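Local coordinates for aldehyde dehydrogenase family protein (Pseudomonas syringae pv. tomato, PDB 5IUV) that oxidises indole-3-acetaldehyde to the auxin indole-3-acetic acid with NAD+ as cofactor, a step in auxin synthesis that contributes to the virulence of this plant pathogen, at residues F90-E95 / G124-S129; L138-V142 / L152-E156; L231-V237 / E258-K262; L283-A287 / R317-V322. All blocks are in the same frame, centred on the assembly; numbering follows the deposited sequence.

Contact 1 of 4, residues F90-E95 / G124-S129; sequences FAGLLE and GARALS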
loop_
_atom_site.group_PDB
_atom_site.type_symbol
_atom_site.label_atom_id
_atom_site.label_comp_id
_atom_site.label_asym_id
_atom_site.label_seq_id
_atom_site.Cartn_x
_atom_site.Cartn_y
_atom_site.Cartn_z
ATOM N N PHE A 90 10.271 -17.565 19.695
ATOM C CA PHE A 90 11.155 -16.692 20.475
ATOM C C PHE A 90 10.308 -15.897 21.467
ATOM O O PHE A 90 10.605 -15.850 22.665
ATOM C CB PHE A 90 11.941 -15.769 19.531
ATOM C CG PHE A 90 13.082 -14.993 20.187
ATOM C CD1 PHE A 90 13.426 -15.183 21.518
ATOM C CD2 PHE A 90 13.797 -14.058 19.444
ATOM C CE1 PHE A 90 14.478 -14.454 22.099
ATOM C CE2 PHE A 90 14.849 -13.330 20.011
ATOM C CZ PHE A 90 15.184 -13.529 21.342
ATOM N N ALA A 91 9.237 -15.289 20.963
ATOM C CA ALA A 91 8.329 -14.548 21.824
ATOM C C ALA A 91 7.740 -15.479 22.880
ATOM O O ALA A 91 7.628 -15.114 24.054
ATOM C CB ALA A 91 7.231 -13.895 21.009
ATOM N N GLY A 92 7.370 -16.686 22.460
ATOM C CA GLY A 92 6.815 -17.674 23.371
ATOM C C GLY A 92 7.740 -18.047 24.519
ATOM O O GLY A 92 7.281 -18.330 25.637
ATOM N N LEU A 93 9.044 -18.057 24.255
ATOM C CA LEU A 93 10.014 -18.405 25.285
ATOM C C LEU A 93 10.211 -17.260 26.276
ATOM O O LEU A 93 10.549 -17.494 27.431
ATOM C CB LEU A 93 11.353 -18.806 24.658
ATOM C CG LEU A 93 11.348 -20.186 23.994
ATOM C CD1 LEU A 93 12.647 -20.436 23.234
ATOM C CD2 LEU A 93 11.109 -21.280 25.028
ATOM N N LEU A 94 10.004 -16.025 25.829
ATOM C CA LEU A 94 10.002 -14.895 26.751
ATOM C C LEU A 94 8.851 -15.048 27.742
ATOM O O LEU A 94 9.022 -14.881 28.950
ATOM C CB LEU A 94 9.889 -13.561 26.002
ATOM C CG LEU A 94 11.194 -12.827 25.683
ATOM C CD1 LEU A 94 12.118 -13.670 24.832
ATOM C CD2 LEU A 94 10.921 -11.475 25.011
ATOM N N GLU A 95 7.675 -15.383 27.225
ATOM C CA GLU A 95 6.509 -15.568 28.077
ATOM C C GLU A 95 6.686 -16.757 29.020
ATOM O O GLU A 95 6.327 -16.686 30.194
ATOM C CB GLU A 95 5.254 -15.747 27.220
ATOM C CG GLU A 95 4.917 -14.513 26.413
ATOM C CD GLU A 95 3.626 -14.654 25.638
ATOM O OE1 GLU A 95 3.396 -15.730 25.042
ATOM O OE2 GLU A 95 2.844 -13.680 25.623
ATOM N N GLY A 124 7.702 -6.837 25.384
ATOM C CA GLY A 124 8.827 -7.336 24.612
ATOM C C GLY A 124 8.424 -8.513 23.741
ATOM O O GLY A 124 8.749 -8.564 22.551
ATOM N N ALA A 125 7.708 -9.460 24.340
ATOM C CA ALA A 125 7.248 -10.640 23.621
ATOM C C ALA A 125 6.369 -10.239 22.441
ATOM O O ALA A 125 6.504 -10.766 21.338
ATOM C CB ALA A 125 6.499 -11.573 24.559
ATOM N N ARG A 126 5.486 -9.279 22.684
ATOM C CA ARG A 126 4.545 -8.803 21.687
ATOM C C ARG A 126 5.259 -8.154 20.500
ATOM O O ARG A 126 4.823 -8.293 19.362
ATOM C CB ARG A 126 3.570 -7.820 22.347
ATOM C CG ARG A 126 2.426 -7.344 21.485
ATOM C CD ARG A 126 1.526 -6.380 22.272
ATOM N NE ARG A 126 1.098 -6.947 23.551
ATOM C CZ ARG A 126 1.373 -6.415 24.741
ATOM N NH1 ARG A 126 2.068 -5.289 24.824
ATOM N NH2 ARG A 126 0.943 -7.006 25.850
ATOM N N ALA A 127 6.357 -7.450 20.757
ATOM C CA ALA A 127 7.103 -6.846 19.662
ATOM C C ALA A 127 7.736 -7.922 18.789
ATOM O O ALA A 127 7.789 -7.776 17.574
ATOM C CB ALA A 127 8.175 -5.883 20.193
ATOM N N LEU A 128 8.213 -9.000 19.409
ATOM C CA LEU A 128 8.832 -10.096 18.668
ATOM C C LEU A 128 7.811 -10.874 17.840
ATOM O O LEU A 128 8.044 -11.168 16.669
ATOM C CB LEU A 128 9.567 -11.058 19.620
ATOM C CG LEU A 128 10.751 -10.510 20.429
ATOM C CD1 LEU A 128 11.455 -11.613 21.227
ATOM C CD2 LEU A 128 11.741 -9.808 19.512
ATOM N N SER A 129 6.682 -11.223 18.448
ATOM C CA SER A 129 5.694 -12.038 17.751
ATOM C C SER A 129 4.927 -11.234 16.706
ATOM O O SER A 129 4.621 -11.748 15.638
ATOM C CB SER A 129 4.714 -12.684 18.744
ATOM O OG SER A 129 4.071 -11.726 19.561
HETATM O O HOH W 1 3.473 -12.586 22.360
#

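Contact 2 of 4, residues L138-V142 / L152-E156; sequences LYDEV and LVTRE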
loop_
_atom_site.group_PDB
_atom_site.type_symbol
_atom_site.label_atom_id
_atom_site.label_comp_id
_atom_site.label_asym_id
_atom_site.label_seq_id
_atom_site.Cartn_x
_atom_site.Cartn_y
_atom_site.Cartn_z
ATOM N N LEU A 138 3.866 -8.705 4.286
ATOM C CA LEU A 138 4.458 -7.571 3.582
ATOM C C LEU A 138 4.666 -7.888 2.105
ATOM O O LEU A 138 5.152 -8.961 1.765
ATOM C CB LEU A 138 5.793 -7.178 4.217
ATOM C CG LEU A 138 5.701 -6.618 5.633
ATOM C CD1 LEU A 138 7.081 -6.580 6.272
ATOM C CD2 LEU A 138 5.080 -5.229 5.581
ATOM N N TYR A 139 4.295 -6.952 1.238
ATOM C CA TYR A 139 4.510 -7.108 -0.195
ATOM C C TYR A 139 5.408 -5.993 -0.712
ATOM O O TYR A 139 5.288 -4.846 -0.284
ATOM C CB TYR A 139 3.172 -7.106 -0.951
ATOM C CG TYR A 139 2.322 -8.342 -0.707
ATOM C CD1 TYR A 139 1.593 -8.485 0.471
ATOM C CD2 TYR A 139 2.249 -9.358 -1.651
ATOM C CE1 TYR A 139 0.825 -9.609 0.704
ATOM C CE2 TYR A 139 1.475 -10.487 -1.432
ATOM C CZ TYR A 139 0.760 -10.602 -0.250
ATOM O OH TYR A 139 -0.014 -11.720 -0.010
ATOM N N ASP A 140 6.311 -6.329 -1.623
ATOM C CA ASP A 140 7.101 -5.308 -2.300
ATOM C C ASP A 140 6.370 -4.877 -3.576
ATOM O O ASP A 140 5.162 -5.090 -3.683
ATOM C CB ASP A 140 8.519 -5.817 -2.568
ATOM C CG ASP A 140 9.361 -5.885 -1.289
ATOM O OD1 ASP A 140 9.034 -5.154 -0.327
ATOM O OD2 ASP A 140 10.339 -6.665 -1.239
ATOM N N GLU A 141 7.066 -4.248 -4.521
ATOM C CA GLU A 141 6.354 -3.540 -5.591
ATOM C C GLU A 141 6.751 -3.907 -7.018
ATOM O O GLU A 141 7.884 -4.299 -7.283
ATOM C CB GLU A 141 6.531 -2.024 -5.413
ATOM C CG GLU A 141 5.873 -1.469 -4.168
ATOM C CD GLU A 141 6.382 -0.088 -3.820
ATOM O OE1 GLU A 141 7.606 0.142 -3.940
ATOM O OE2 GLU A 141 5.563 0.770 -3.438
ATOM N N VAL A 142 5.786 -3.753 -7.922
ATOM C CA VAL A 142 5.982 -3.894 -9.360
ATOM C C VAL A 142 5.519 -2.602 -10.016
ATOM O O VAL A 142 4.340 -2.244 -9.935
ATOM C CB VAL A 142 5.183 -5.078 -9.964
ATOM C CG1 VAL A 142 5.516 -5.239 -11.450
ATOM C CG2 VAL A 142 5.454 -6.365 -9.208
ATOM N N LEU A 152 10.958 -4.246 -10.916
ATOM C CA LEU A 152 10.734 -4.728 -9.555
ATOM C C LEU A 152 11.341 -3.780 -8.547
ATOM O O LEU A 152 12.474 -3.336 -8.712
ATOM C CB LEU A 152 11.327 -6.119 -9.363
ATOM C CG LEU A 152 10.860 -7.169 -10.366
ATOM C CD1 LEU A 152 11.481 -8.508 -10.035
ATOM C CD2 LEU A 152 9.326 -7.250 -10.373
ATOM N N VAL A 153 10.590 -3.471 -7.500
ATOM C CA VAL A 153 11.108 -2.651 -6.415
ATOM C C VAL A 153 10.987 -3.459 -5.138
ATOM O O VAL A 153 9.892 -3.606 -4.600
ATOM C CB VAL A 153 10.340 -1.314 -6.287
ATOM C CG1 VAL A 153 10.900 -0.486 -5.131
ATOM C CG2 VAL A 153 10.410 -0.542 -7.591
ATOM N N THR A 154 12.106 -4.010 -4.676
ATOM C CA THR A 154 12.081 -4.963 -3.574
ATOM C C THR A 154 12.937 -4.495 -2.407
ATOM O O THR A 154 13.731 -3.562 -2.541
ATOM C CB THR A 154 12.570 -6.355 -4.025
ATOM O OG1 THR A 154 13.919 -6.259 -4.490
ATOM C CG2 THR A 154 11.691 -6.891 -5.151
ATOM N N ARG A 155 12.771 -5.160 -1.268
ATOM C CA ARG A 155 13.529 -4.844 -0.066
ATOM C C ARG A 155 14.371 -6.031 0.370
ATOM O O ARG A 155 13.911 -7.170 0.340
ATOM C CB ARG A 155 12.590 -4.432 1.068
ATOM C CG ARG A 155 11.848 -3.142 0.787
ATOM C CD ARG A 155 10.970 -2.753 1.951
ATOM N NE ARG A 155 10.578 -1.352 1.873
ATOM C CZ ARG A 155 11.353 -0.337 2.248
ATOM N NH1 ARG A 155 12.576 -0.562 2.728
ATOM N NH2 ARG A 155 10.902 0.904 2.138
ATOM N N GLU A 156 15.605 -5.757 0.774
ATOM C CA GLU A 156 16.524 -6.792 1.220
ATOM C C GLU A 156 17.141 -6.371 2.541
ATOM O O GLU A 156 17.327 -5.184 2.776
ATOM C CB GLU A 156 17.616 -7.026 0.174
ATOM C CG GLU A 156 17.078 -7.409 -1.200
ATOM C CD GLU A 156 18.163 -7.454 -2.255
ATOM O OE1 GLU A 156 19.294 -7.012 -1.959
ATOM O OE2 GLU A 156 17.884 -7.942 -3.370
HETATM O O HOH W 2 10.871 -8.510 0.693
HETATM O O HOH W 3 7.955 -1.957 -0.007
HETATM O O HOH W 4 8.780 -1.980 -2.638
#

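Contact 3 of 4, residues L231-V237 / E258-K262; sequences LALHMDV and ESNMK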
loop_
_atom_site.group_PDB
_atom_site.type_symbol
_atom_site.label_atom_id
_atom_site.label_comp_id
_atom_site.label_asym_id
_atom_site.label_seq_id
_atom_site.Cartn_x
_atom_site.Cartn_y
_atom_site.Cartn_z
ATOM N N LEU A 231 31.268 -0.426 18.075
ATOM C CA LEU A 231 30.252 -0.875 17.129
ATOM C C LEU A 231 29.838 0.246 16.175
ATOM O O LEU A 231 29.682 0.022 14.977
ATOM C CB LEU A 231 29.022 -1.415 17.876
ATOM C CG LEU A 231 29.162 -2.786 18.558
ATOM C CD1 LEU A 231 27.955 -3.085 19.450
ATOM C CD2 LEU A 231 29.341 -3.890 17.524
ATOM N N ALA A 232 29.658 1.448 16.709
ATOM C CA ALA A 232 29.240 2.590 15.897
ATOM C C ALA A 232 30.315 3.023 14.896
ATOM O O ALA A 232 30.006 3.580 13.837
ATOM C CB ALA A 232 28.860 3.751 16.789
ATOM N N LEU A 233 31.573 2.762 15.225
ATOM C CA LEU A 233 32.679 3.085 14.324
ATOM C C LEU A 233 33.096 1.912 13.436
ATOM O O LEU A 233 34.012 2.045 12.623
ATOM C CB LEU A 233 33.898 3.553 15.125
ATOM C CG LEU A 233 33.850 4.951 15.730
ATOM C CD1 LEU A 233 34.957 5.115 16.767
ATOM C CD2 LEU A 233 33.991 5.989 14.625
ATOM N N HIS A 234 32.449 0.762 13.591
ATOM C CA HIS A 234 32.922 -0.433 12.885
ATOM C C HIS A 234 32.690 -0.332 11.379
ATOM O O HIS A 234 31.616 0.059 10.937
ATOM C CB HIS A 234 32.260 -1.700 13.428
ATOM C CG HIS A 234 33.055 -2.940 13.155
ATOM N ND1 HIS A 234 33.087 -3.544 11.916
ATOM C CD2 HIS A 234 33.871 -3.670 13.951
ATOM C CE1 HIS A 234 33.880 -4.602 11.965
ATOM N NE2 HIS A 234 34.366 -4.702 13.189
ATOM N N MET A 235 33.703 -0.702 10.599
ATOM C CA MET A 235 33.649 -0.542 9.150
ATOM C C MET A 235 32.821 -1.620 8.444
ATOM O O MET A 235 32.593 -1.531 7.240
ATOM C CB MET A 235 35.070 -0.518 8.566
ATOM C CG MET A 235 35.902 0.670 9.037
ATOM S SD MET A 235 35.184 2.225 8.472
ATOM C CE MET A 235 35.537 2.123 6.720
ATOM N N ASP A 236 32.373 -2.633 9.175
ATOM C CA ASP A 236 31.559 -3.675 8.551
ATOM C C ASP A 236 30.186 -3.815 9.216
ATOM O O ASP A 236 29.503 -4.824 9.052
ATOM C CB ASP A 236 32.305 -5.019 8.566
ATOM C CG ASP A 236 31.700 -6.037 7.600
ATOM O OD1 ASP A 236 31.375 -5.653 6.460
ATOM O OD2 ASP A 236 31.535 -7.216 7.987
ATOM N N VAL A 237 29.788 -2.798 9.972
ATOM C CA VAL A 237 28.413 -2.708 10.458
ATOM C C VAL A 237 27.632 -1.846 9.472
ATOM O O VAL A 237 28.054 -0.730 9.155
ATOM C CB VAL A 237 28.342 -2.110 11.885
ATOM C CG1 VAL A 237 26.907 -1.754 12.263
ATOM C CG2 VAL A 237 28.939 -3.077 12.907
ATOM N N GLU A 258 32.619 9.349 10.356
ATOM C CA GLU A 258 34.046 9.097 10.507
ATOM C C GLU A 258 34.443 7.715 9.995
ATOM O O GLU A 258 35.618 7.455 9.752
ATOM C CB GLU A 258 34.458 9.231 11.974
ATOM C CG GLU A 258 34.379 10.640 12.532
ATOM C CD GLU A 258 34.721 10.684 14.017
ATOM O OE1 GLU A 258 34.771 9.612 14.657
ATOM O OE2 GLU A 258 34.945 11.791 14.543
ATOM N N SER A 259 33.468 6.825 9.845
ATOM C CA SER A 259 33.774 5.437 9.519
ATOM C C SER A 259 33.289 5.053 8.123
ATOM O O SER A 259 33.968 5.347 7.136
ATOM C CB SER A 259 33.191 4.484 10.585
ATOM O OG SER A 259 31.798 4.670 10.777
ATOM N N ASN A 260 32.127 4.410 8.024
ATOM C CA ASN A 260 31.702 3.825 6.747
ATOM C C ASN A 260 30.359 4.319 6.202
ATOM O O ASN A 260 29.768 3.673 5.330
ATOM C CB ASN A 260 31.641 2.296 6.879
ATOM C CG ASN A 260 30.546 1.826 7.842
ATOM O OD1 ASN A 260 30.037 2.598 8.660
ATOM N ND2 ASN A 260 30.180 0.551 7.741
ATOM N N MET A 261 29.880 5.451 6.716
ATOM C CA MET A 261 28.589 6.006 6.314
ATOM C C MET A 261 27.454 5.006 6.576
ATOM O O MET A 261 26.484 4.930 5.810
ATOM C CB MET A 261 28.613 6.416 4.829
ATOM C CG MET A 261 27.482 7.344 4.392
ATOM S SD MET A 261 27.279 7.459 2.587
ATOM C CE MET A 261 28.856 8.145 2.206
ATOM N N LYS A 262 27.567 4.242 7.663
ATOM C CA LYS A 262 26.507 3.303 8.033
ATOM C C LYS A 262 25.203 4.062 8.254
ATOM O O LYS A 262 25.232 5.238 8.615
ATOM C CB LYS A 262 26.888 2.512 9.294
ATOM C CG LYS A 262 27.234 3.375 10.505
ATOM C CD LYS A 262 27.348 2.534 11.789
ATOM C CE LYS A 262 28.496 1.530 11.713
ATOM N NZ LYS A 262 29.817 2.172 11.450
#

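Contact 4 of 4, residues L283-A287 / R317-V322; sequences LQAAA and RFLPMV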
loop_
_atom_site.group_PDB
_atom_site.type_symbol
_atom_site.label_atom_id
_atom_site.label_comp_id
_atom_site.label_asym_id
_atom_site.label_seq_id
_atom_site.Cartn_x
_atom_site.Cartn_y
_atom_site.Cartn_z
ATOM N N LEU A 283 -12.464 15.271 33.087
ATOM C CA LEU A 283 -11.337 15.897 33.770
ATOM C C LEU A 283 -10.674 14.960 34.774
ATOM O O LEU A 283 -9.478 15.067 35.018
ATOM C CB LEU A 283 -11.772 17.180 34.476
ATOM C CG LEU A 283 -11.702 18.468 33.653
ATOM C CD1 LEU A 283 -12.015 19.668 34.542
ATOM C CD2 LEU A 283 -10.334 18.628 33.002
ATOM N N GLN A 284 -11.445 14.054 35.370
ATOM C CA GLN A 284 -10.862 13.112 36.324
ATOM C C GLN A 284 -9.916 12.159 35.601
ATOM O O GLN A 284 -8.816 11.869 36.076
ATOM C CB GLN A 284 -11.947 12.331 37.065
ATOM C CG GLN A 284 -11.398 11.450 38.183
ATOM C CD GLN A 284 -10.707 12.253 39.270
ATOM O OE1 GLN A 284 -11.280 13.188 39.825
ATOM N NE2 GLN A 284 -9.469 11.890 39.579
ATOM N N ALA A 285 -10.348 11.683 34.438
ATOM C CA ALA A 285 -9.504 10.851 33.594
ATOM C C ALA A 285 -8.244 11.609 33.181
ATOM O O ALA A 285 -7.149 11.050 33.182
ATOM C CB ALA A 285 -10.279 10.384 32.370
ATOM N N ALA A 286 -8.395 12.885 32.845
ATOM C CA ALA A 286 -7.240 13.705 32.475
ATOM C C ALA A 286 -6.286 13.881 33.660
ATOM O O ALA A 286 -5.066 13.900 33.493
ATOM C CB ALA A 286 -7.693 15.060 31.952
ATOM N N ALA A 287 -6.846 14.010 34.858
ATOM C CA ALA A 287 -6.026 14.139 36.062
ATOM C C ALA A 287 -5.285 12.845 36.374
ATOM O O ALA A 287 -4.077 12.863 36.636
ATOM C CB ALA A 287 -6.883 14.555 37.248
ATOM N N ARG A 317 -9.124 24.331 39.573
ATOM C CA ARG A 317 -9.863 23.116 39.882
ATOM C C ARG A 317 -9.039 21.869 39.550
ATOM O O ARG A 317 -9.095 20.874 40.266
ATOM C CB ARG A 317 -11.194 23.086 39.117
ATOM C CG ARG A 317 -12.014 21.830 39.365
ATOM C CD ARG A 317 -13.052 21.591 38.274
ATOM N NE ARG A 317 -13.578 20.227 38.340
ATOM C CZ ARG A 317 -14.383 19.688 37.431
ATOM N NH1 ARG A 317 -14.764 20.395 36.375
ATOM N NH2 ARG A 317 -14.802 18.438 37.576
ATOM N N PHE A 318 -8.262 21.940 38.469
ATOM C CA PHE A 318 -7.575 20.766 37.922
ATOM C C PHE A 318 -6.306 20.389 38.683
ATOM O O PHE A 318 -6.050 19.207 38.911
ATOM C CB PHE A 318 -7.239 20.995 36.440
ATOM C CG PHE A 318 -6.707 19.773 35.724
ATOM C CD1 PHE A 318 -7.485 18.627 35.602
ATOM C CD2 PHE A 318 -5.450 19.787 35.141
ATOM C CE1 PHE A 318 -7.007 17.507 34.932
ATOM C CE2 PHE A 318 -4.961 18.670 34.466
ATOM C CZ PHE A 318 -5.738 17.528 34.364
ATOM N N LEU A 319 -5.504 21.378 39.061
ATOM C CA LEU A 319 -4.237 21.080 39.728
ATOM C C LEU A 319 -4.413 20.289 41.039
ATOM O O LEU A 319 -3.652 19.354 41.284
ATOM C CB LEU A 319 -3.441 22.363 39.983
ATOM C CG LEU A 319 -2.099 22.153 40.699
ATOM C CD1 LEU A 319 -1.217 21.166 39.938
ATOM C CD2 LEU A 319 -1.382 23.485 40.905
ATOM N N PRO A 320 -5.419 20.634 41.873
ATOM C CA PRO A 320 -5.615 19.783 43.054
ATOM C C PRO A 320 -6.000 18.347 42.707
ATOM O O PRO A 320 -5.640 17.427 43.443
ATOM C CB PRO A 320 -6.758 20.478 43.804
ATOM C CG PRO A 320 -6.662 21.895 43.396
ATOM C CD PRO A 320 -6.221 21.869 41.961
ATOM N N MET A 321 -6.718 18.157 41.603
ATOM C CA MET A 321 -7.058 16.812 41.150
ATOM C C MET A 321 -5.799 16.038 40.763
ATOM O O MET A 321 -5.698 14.837 41.012
ATOM C CB MET A 321 -8.033 16.869 39.970
ATOM C CG MET A 321 -9.324 17.620 40.271
ATOM S SD MET A 321 -10.373 17.826 38.815
ATOM C CE MET A 321 -10.718 16.114 38.419
ATOM N N VAL A 322 -4.846 16.733 40.145
ATOM C CA VAL A 322 -3.601 16.111 39.713
ATOM C C VAL A 322 -2.718 15.767 40.917
ATOM O O VAL A 322 -2.094 14.703 40.958
ATOM C CB VAL A 322 -2.824 17.024 38.733
ATOM C CG1 VAL A 322 -1.465 16.426 38.395
ATOM C CG2 VAL A 322 -3.637 17.249 37.465
HETATM O O HOH W 5 -7.692 13.227 41.728
#

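Contact 1 of 4, residues F90-E95 / G124-S129
The helical segments that bring Ala-91 against Ala-125 run antiparallel at 167°, with axes 8.3 Å apart at their closest and the CA atoms of these two alanines 4.4 Å from each other. Small side chains permit this approach: Ala-91 CB sits over the backbone of the partner helix, 3.2 Å from Ala-125 O, and also meets Ser-129 CB at 3.6 Å. Ala-125 CB touches both Leu-94 CB and the aliphatic CG of Glu-95. Beside the alanines, Leu-128 CD1 sits over the face of the Phe-90 ring in a CH-pi contact, 3.8 Å from the centroid and only 9° off the ring normal. Phe-90 carries its CG anti to the backbone N (chi1 -169°), which lays one ring face under that methyl. Leu-94 CD2 reaches the same Leu-128 CD1 at 3.8 Å, the two leucines crossing at about a right angle. On the exposed side a water bonded to Ser-129 OG gives a long, weak bond to Glu-95 OE2. The interface thus joins helix 80-96 to helix 113-134; helix 170-183 packs on Leu-94 and Leu-128 through Cys-175, and helix 198-210 covers Phe-90 through Ala-207 and Ala-210.

Contact 2 of 4, residues L138-V142 / L152-E156
Asp-140 OD2 accepts the backbone N-H of Arg-155 at 2.9 Å in the beta hairpin of strands 140-142 and 149-164, and lies 2.7 Å from a water that may donate to it, though that water has other acceptors nearby. The amide comes from above the carboxylate plane, 63° out of it, and the N-H...O angle is 155°. With chi1 at -73° the carboxylate stands beside its own backbone N and leans over the partner strand, where OD1 lies 3.6 Å from Arg-155 CG. No direct salt bridge forms: a water accepts from Arg-155 NE and gives only a weak bond to OD1, while Arg-155 NH1 is hydrogen-bonded to Thr-488.

Further along, Glu-141 and Val-153 form an antiparallel hydrogen-bonded pair. The bond from Val-153 N to Glu-141 O is 2.8 Å long and nearly straight; the reverse bond, from Glu-141 N to Val-153 O, is slightly longer. Val-142 and Leu-152 make the next, non-hydrogen-bonded pair, their side chains lying side by side.

Strand 488-496 borders 152-156 by backbone bonds, and Asp-140 and Val-142 pair with a strand of the second subunit, so the sheet continues through the interface, as in the oligomerisation region of this family. Glu-141 OE1 bonds His-482 of the third subunit and also receives a bond from a water, which donates its other proton to Val-153 O at 2.8 Å.

Contact 3 of 4, residues L231-V237 / E258-K262
Lys-262 and Asn-260 tie the loop between helix 246-258 and strand 263-267 to the end of helix 224-232 and the type I beta turn that follows it, His-234 to Val-237, in the Rossmann-like, NAD-binding part of the fold. The charged bonds converge on Lys-262 NZ, which donates to Ala-232 O and His-234 O, both at 2.8 Å, and to Asn-260 OD1 of its own loop. Bends at chi3 and chi4 curl the lysine chain back to bring the ammonium among these three oxygens, so a buried charge is met by carbonyl groups.

The neutral bonds come from the other end of the same amide. Asn-260 ND2 donates to Val-237 O at 2.9 Å, almost straight at 168° and with the acceptor in the amide plane, and makes a weaker bond to Met-235 O. Gripped at both ends, the asparagine amide has its rotation fixed.

Van der Waals contacts surround them. Val-237 CB lies 3.6 Å from Lys-262 CE, while Leu-231 and Ala-232 face away from the loop, Ala-232 packing on Tyr-255, an NAD-binding residue. The bent, exposed Met-235 side chain runs antiparallel alongside Asn-260, placing SD 3.4 Å from the carbonyl carbon of Ser-259 and CE 3.6 Å from Ser-259 O.

Contact 4 of 4, residues L283-A287 / R317-V322
Leu-283 reaches from its helix into the angle between Arg-317, Phe-318 and Met-321. Its CB lies 4.2 Å from Met-321 CE; beyond CG the branches part, CD2 going to Phe-318 CD1 at 3.9 Å and CD1 resting on one face of the Arg-317 guanidinium, 3.4 Å from NH1 and near the edge of the group rather than over its centre. The segments of helices 283-295 and 312-326 cross at -50°, their axes 9.3 Å apart.

Phe-318, its CG anti to the backbone N (chi1 -172°), turns its edge to the first helix: CE1 is 3.5 Å from Leu-283 O, which lies in the ring plane and already accepts the helical bond of Ala-287 N. Val-322 CG2 covers one ring face. Ala-287 CB touches both Phe-318 CE1 and Met-321 CB, 3.8 Å from each. Phe-318 also meets Leu-308 and Val-310 of strand 307-311, and both it and Leu-283 pack on Val-276 of strand 273-276, so both helices lie on the same sheet.

Gln-284 NE2, also bonded to Asp-288, donates to a water that bonds Met-321 O at 2.7 Å. With no direct hydrogen bond between the segments, apolar contacts dominate; the polar side chains Gln-284 and Arg-317 join on the exposed side.

Overall arrangement
The four contacts follow one another along the chain without interleaving. Contacts 1 and 2 are centred about 27 Å apart and joined in sequence, since helix 113-134 leads into strand 140-142. Strand 149-164 of contact 2 and strands 239-243 and 263-267, which follow the two segments of contact 3, belong to one mixed sheet, and both contacts touch the third subunit. Contact 4 lies on the other mixed sheet, its centre about 49 Å from that of contact 3, on the opposite side of the chain's centre. Contact 3 thus sits beside the NAD site, contact 1 is a helix pair farther from it, contact 2 lies at the subunit interface, and contact 4 is remote from all three.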